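Local coordinates for protein chitinase (Thermococcus kodakarensis KOD1, PDB 5DHE) that hydrolyses chitin, and whose domain described here is a chitin-binding one that probably holds the enzyme on its polysaccharide substrate, at residues V34-L39 with G57-F62; V45-S50 with G76-G81. All blocks are in the same frame, centred on the assembly; numbering follows the deposited sequence. Where two conformers were deposited one is given.

Interaction 1 and interaction 2 are both antiparallel strand pairings, one in each of the two sheets of a beta sandwich. The pair 34-39 with 57-62 lies nearer the middle of the domain and turns mostly valines and Phe62 inward; 45-50 with 76-81 joins an outermost strand to its neighbour and carries Ser47, Trp49 and Ile78 on its outer side. Hydrogen bonding is regular through interaction 1, whereas a bulge breaks the register of interaction 2. The two meet across the interior, their centres about 12 Å apart: Phe62 CZ comes within 3.7 Å of Phe77 CG in a ring stack, and Leu39 CD2 within 4.0 Å of Ala79 CB.

Interaction 1: residues V34-L39 with G57-F62; sequences VVKVKL and GGYVVF
With CG anti to its own carbonyl carbon (chi1 -70°), Tyr59 sends its ring across the neighbouring strand toward Lys38, and Val37 holds CG2 anti to its carbonyl carbon, which sets that methyl in the plane of the Phe62 ring, at its edge. The Val37 CG2 to Phe62 CE2 distance is 3.7 Å. Tyr59 CE2 comes equally close to Lys38 CB, at 3.7 Å, the aliphatic root of the lysine crossing the ring obliquely before the rest of its extended chain leads away. A serine in place of Tyr59 would probably leave the CB and CG of Lys38 without this cover and the backbone carbonyl of Val37 less shielded. Behind these side chains is a regular antiparallel ladder inside one sheet of the beta sandwich. Val35 and Phe62 form one hydrogen-bonded pair and Val37 and Val60 the other; in the latter Val37 N gives a 2.7 Å bond to Val60 O, and Val60 N returns one of 2.9 Å to Val37 O. Val35, Val37, Val60 and Phe62 face the second sheet, where Phe75 meets Val35 and Phe62. On the other face Val34 CG1 packs 3.5 Å from Val61 CG1. Where the ladder gives out, a water continues it, accepting from Leu39 N and donating to Gly58 O, 2.8 Å from each of these two atoms.

Interaction 2: residues V45-S50 with G76-G81; sequences VSSVWS and GFIATG
Ser46 and Ser47 both face Ile78, and this classic beta bulge governs the backbone bonding. Ile78 O takes a 2.9 Å hydrogen bond from Ser46 N and a weak one of 3.5 Å from Ser47 N, so one carbonyl serves two successive amides, while Ile78 N reaches back to Ser47 O at 3.0 Å. The extra residue shifts the register by one: Val45 stands across from Ala79, but Val48 across from Phe77. Past the bulge the ladder is regular again, and Trp49 and Gly76 exchange two bonds, the one from Trp49 N to Gly76 O being 2.9 Å long. Close CA-H...O contacts fill in between, the shortest from Phe77 CA to Ser47 O at 3.0 Å.

The apolar contacts divide between the two faces. On the outer one, Ile78 directs CD1 to the edge of the Trp49 indole, in its plane and 3.5 Å from CH2, with CG1 also near the six-membered ring; Ser47 CB lies 3.9 Å from Ile78 CB on the same side. On the inner face Val45 CG1 touches Phe77 CB at 4.1 Å. Phe77 holds CG between its backbone N and carbonyl carbon (chi1 64°), a rotamer that swings the ring away from the 45-49 strand.

Strand 45-49 closes one side of its sheet. Strand 72-80 lies next inward and pairs on its other side with strand 18-26, where Phe77 bonds through its backbone to Tyr21 and stacks on its ring, while Val45 and Val48 reach Lys53 of strand 51-56 in the opposing sheet.

Interaction 1: residues V34-L39 with G57-F62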
# COMPACT_ATOMS: atom_id res chain seq x y z
N VAL A 34 6.42 -4.99 0.62
CA VAL A 34 6.47 -3.83 -0.24
C VAL A 34 5.09 -3.66 -0.86
O VAL A 34 4.52 -4.63 -1.35
CB VAL A 34 7.47 -4.04 -1.41
CG1 VAL A 34 7.39 -2.85 -2.39
CG2 VAL A 34 8.88 -4.20 -0.87
N VAL A 35 4.54 -2.45 -0.80
CA VAL A 35 3.26 -2.20 -1.45
C VAL A 35 3.51 -1.12 -2.49
O VAL A 35 3.91 -0.01 -2.15
CB VAL A 35 2.16 -1.71 -0.47
CG1 VAL A 35 0.92 -1.22 -1.25
CG2 VAL A 35 1.75 -2.86 0.44
N LYS A 36 3.31 -1.47 -3.76
CA LYS A 36 3.50 -0.52 -4.85
C LYS A 36 2.13 0.06 -5.18
O LYS A 36 1.15 -0.68 -5.30
CB LYS A 36 4.13 -1.20 -6.07
CG LYS A 36 5.47 -1.85 -5.77
CD LYS A 36 6.22 -2.28 -7.02
CE LYS A 36 6.68 -1.10 -7.85
NZ LYS A 36 7.61 -1.53 -8.93
N VAL A 37 2.08 1.37 -5.35
CA VAL A 37 0.82 2.05 -5.61
C VAL A 37 0.83 2.81 -6.93
O VAL A 37 1.76 3.56 -7.22
CB VAL A 37 0.52 3.03 -4.46
CG1 VAL A 37 -0.75 3.83 -4.74
CG2 VAL A 37 0.42 2.25 -3.16
N LYS A 38 -0.21 2.58 -7.73
CA LYS A 38 -0.36 3.24 -9.02
C LYS A 38 -1.30 4.43 -8.82
O LYS A 38 -2.47 4.25 -8.49
CB LYS A 38 -0.97 2.28 -10.04
CG LYS A 38 -1.04 2.84 -11.44
CD LYS A 38 -1.68 1.86 -12.39
CE LYS A 38 -1.66 2.40 -13.81
NZ LYS A 38 -2.47 1.55 -14.72
N LEU A 39 -0.78 5.64 -9.00
CA LEU A 39 -1.57 6.86 -8.84
C LEU A 39 -1.90 7.54 -10.16
O LEU A 39 -1.10 7.52 -11.10
CB LEU A 39 -0.82 7.88 -8.00
CG LEU A 39 -0.72 7.78 -6.49
CD1 LEU A 39 0.04 9.01 -5.98
CD2 LEU A 39 -2.11 7.74 -5.88
N GLY A 57 9.97 3.33 -10.82
CA GLY A 57 9.33 2.99 -12.08
C GLY A 57 7.97 3.62 -12.28
O GLY A 57 7.10 3.03 -12.92
N GLY A 58 7.78 4.83 -11.75
CA GLY A 58 6.50 5.49 -11.91
C GLY A 58 5.46 5.10 -10.86
O GLY A 58 4.31 5.58 -10.92
N TYR A 59 5.82 4.21 -9.95
CA TYR A 59 4.91 3.81 -8.89
C TYR A 59 5.40 4.34 -7.55
O TYR A 59 6.59 4.61 -7.37
CB TYR A 59 4.83 2.28 -8.78
CG TYR A 59 4.12 1.57 -9.92
CD1 TYR A 59 4.77 1.35 -11.13
CD2 TYR A 59 2.81 1.13 -9.79
CE1 TYR A 59 4.13 0.71 -12.19
CE2 TYR A 59 2.16 0.49 -10.84
CZ TYR A 59 2.83 0.29 -12.04
OH TYR A 59 2.17 -0.32 -13.09
N VAL A 60 4.48 4.52 -6.61
CA VAL A 60 4.86 4.94 -5.27
C VAL A 60 5.12 3.61 -4.56
O VAL A 60 4.40 2.62 -4.76
CB VAL A 60 3.72 5.70 -4.60
CG1 VAL A 60 4.10 6.04 -3.14
CG2 VAL A 60 3.45 6.99 -5.38
N VAL A 61 6.17 3.55 -3.75
CA VAL A 61 6.54 2.31 -3.08
C VAL A 61 6.55 2.51 -1.58
O VAL A 61 7.30 3.33 -1.06
CB VAL A 61 7.94 1.84 -3.56
CG1 VAL A 61 8.31 0.53 -2.90
CG2 VAL A 61 7.96 1.71 -5.08
N PHE A 62 5.70 1.77 -0.88
CA PHE A 62 5.63 1.84 0.58
C PHE A 62 6.30 0.63 1.20
O PHE A 62 6.11 -0.50 0.74
CB PHE A 62 4.18 1.90 1.05
CG PHE A 62 3.49 3.18 0.72
CD1 PHE A 62 3.77 4.34 1.43
CD2 PHE A 62 2.55 3.22 -0.29
CE1 PHE A 62 3.11 5.54 1.13
CE2 PHE A 62 1.88 4.41 -0.60
CZ PHE A 62 2.16 5.56 0.12
O HOH W 1 1.91 6.11 -9.55

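Interaction 2: residues V45-S50 with G76-G81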
# COMPACT_ATOMS: atom_id res chain seq x y z
N VAL A 45 1.16 11.79 -2.94
CA VAL A 45 0.91 11.32 -1.58
C VAL A 45 1.31 12.49 -0.69
O VAL A 45 2.47 12.93 -0.70
CB VAL A 45 1.75 10.10 -1.25
CG1 VAL A 45 1.62 9.77 0.22
CG2 VAL A 45 1.30 8.91 -2.10
N SER A 46 0.36 12.99 0.09
CA SER A 46 0.58 14.14 0.95
C SER A 46 0.73 13.81 2.44
O SER A 46 1.15 14.66 3.22
CB SER A 46 -0.55 15.16 0.73
OG SER A 46 -1.82 14.57 1.00
N SER A 47 0.38 12.59 2.83
CA SER A 47 0.52 12.16 4.22
C SER A 47 0.81 10.67 4.21
O SER A 47 0.25 9.94 3.40
CB SER A 47 -0.78 12.38 5.02
OG SER A 47 -1.07 13.75 5.21
N VAL A 48 1.69 10.22 5.11
CA VAL A 48 2.02 8.81 5.22
C VAL A 48 2.13 8.47 6.71
O VAL A 48 2.71 9.22 7.48
CB VAL A 48 3.39 8.47 4.60
CG1 VAL A 48 3.59 6.94 4.65
CG2 VAL A 48 3.47 8.97 3.16
N TRP A 49 1.56 7.33 7.09
CA TRP A 49 1.63 6.87 8.46
C TRP A 49 2.08 5.42 8.54
O TRP A 49 1.57 4.55 7.82
CB TRP A 49 0.27 7.03 9.15
CG TRP A 49 -0.11 8.48 9.37
CD1 TRP A 49 0.42 9.34 10.29
CD2 TRP A 49 -1.05 9.24 8.61
NE1 TRP A 49 -0.13 10.59 10.15
CE2 TRP A 49 -1.04 10.56 9.12
CE3 TRP A 49 -1.90 8.93 7.54
CZ2 TRP A 49 -1.85 11.57 8.60
CZ3 TRP A 49 -2.70 9.94 7.01
CH2 TRP A 49 -2.67 11.24 7.55
N SER A 50 3.07 5.19 9.40
CA SER A 50 3.60 3.86 9.66
C SER A 50 4.30 3.14 8.52
O SER A 50 4.46 1.92 8.56
CB SER A 50 2.48 2.97 10.22
OG SER A 50 1.95 3.54 11.39
N GLY A 76 -1.10 3.83 6.42
CA GLY A 76 -2.06 4.64 5.72
C GLY A 76 -1.40 5.79 5.00
O GLY A 76 -0.22 6.09 5.22
N PHE A 77 -2.16 6.42 4.13
CA PHE A 77 -1.65 7.57 3.40
C PHE A 77 -2.81 8.34 2.82
O PHE A 77 -3.93 7.82 2.72
CB PHE A 77 -0.68 7.14 2.28
CG PHE A 77 -1.30 6.30 1.18
CD1 PHE A 77 -1.83 6.90 0.03
CD2 PHE A 77 -1.29 4.90 1.26
CE1 PHE A 77 -2.33 6.11 -1.02
CE2 PHE A 77 -1.79 4.11 0.21
CZ PHE A 77 -2.31 4.72 -0.92
N ILE A 78 -2.57 9.60 2.52
CA ILE A 78 -3.58 10.42 1.89
C ILE A 78 -2.96 10.80 0.57
O ILE A 78 -1.76 11.09 0.51
CB ILE A 78 -3.87 11.69 2.71
CG1 ILE A 78 -4.48 11.28 4.05
CG2 ILE A 78 -4.79 12.63 1.93
CD1 ILE A 78 -4.70 12.49 4.98
N ALA A 79 -3.75 10.75 -0.50
CA ALA A 79 -3.26 11.14 -1.82
C ALA A 79 -4.21 12.22 -2.30
O ALA A 79 -5.42 12.14 -2.05
CB ALA A 79 -3.26 9.96 -2.77
N THR A 80 -3.68 13.23 -2.97
CA THR A 80 -4.51 14.33 -3.42
C THR A 80 -5.50 13.97 -4.52
O THR A 80 -5.25 13.10 -5.36
CB THR A 80 -3.62 15.50 -3.87
OG1 THR A 80 -2.78 15.08 -4.96
CG2 THR A 80 -2.75 15.96 -2.70
N GLY A 81 -6.65 14.63 -4.50
CA GLY A 81 -7.65 14.32 -5.49
C GLY A 81 -8.65 13.28 -5.03
O GLY A 81 -8.54 12.73 -3.93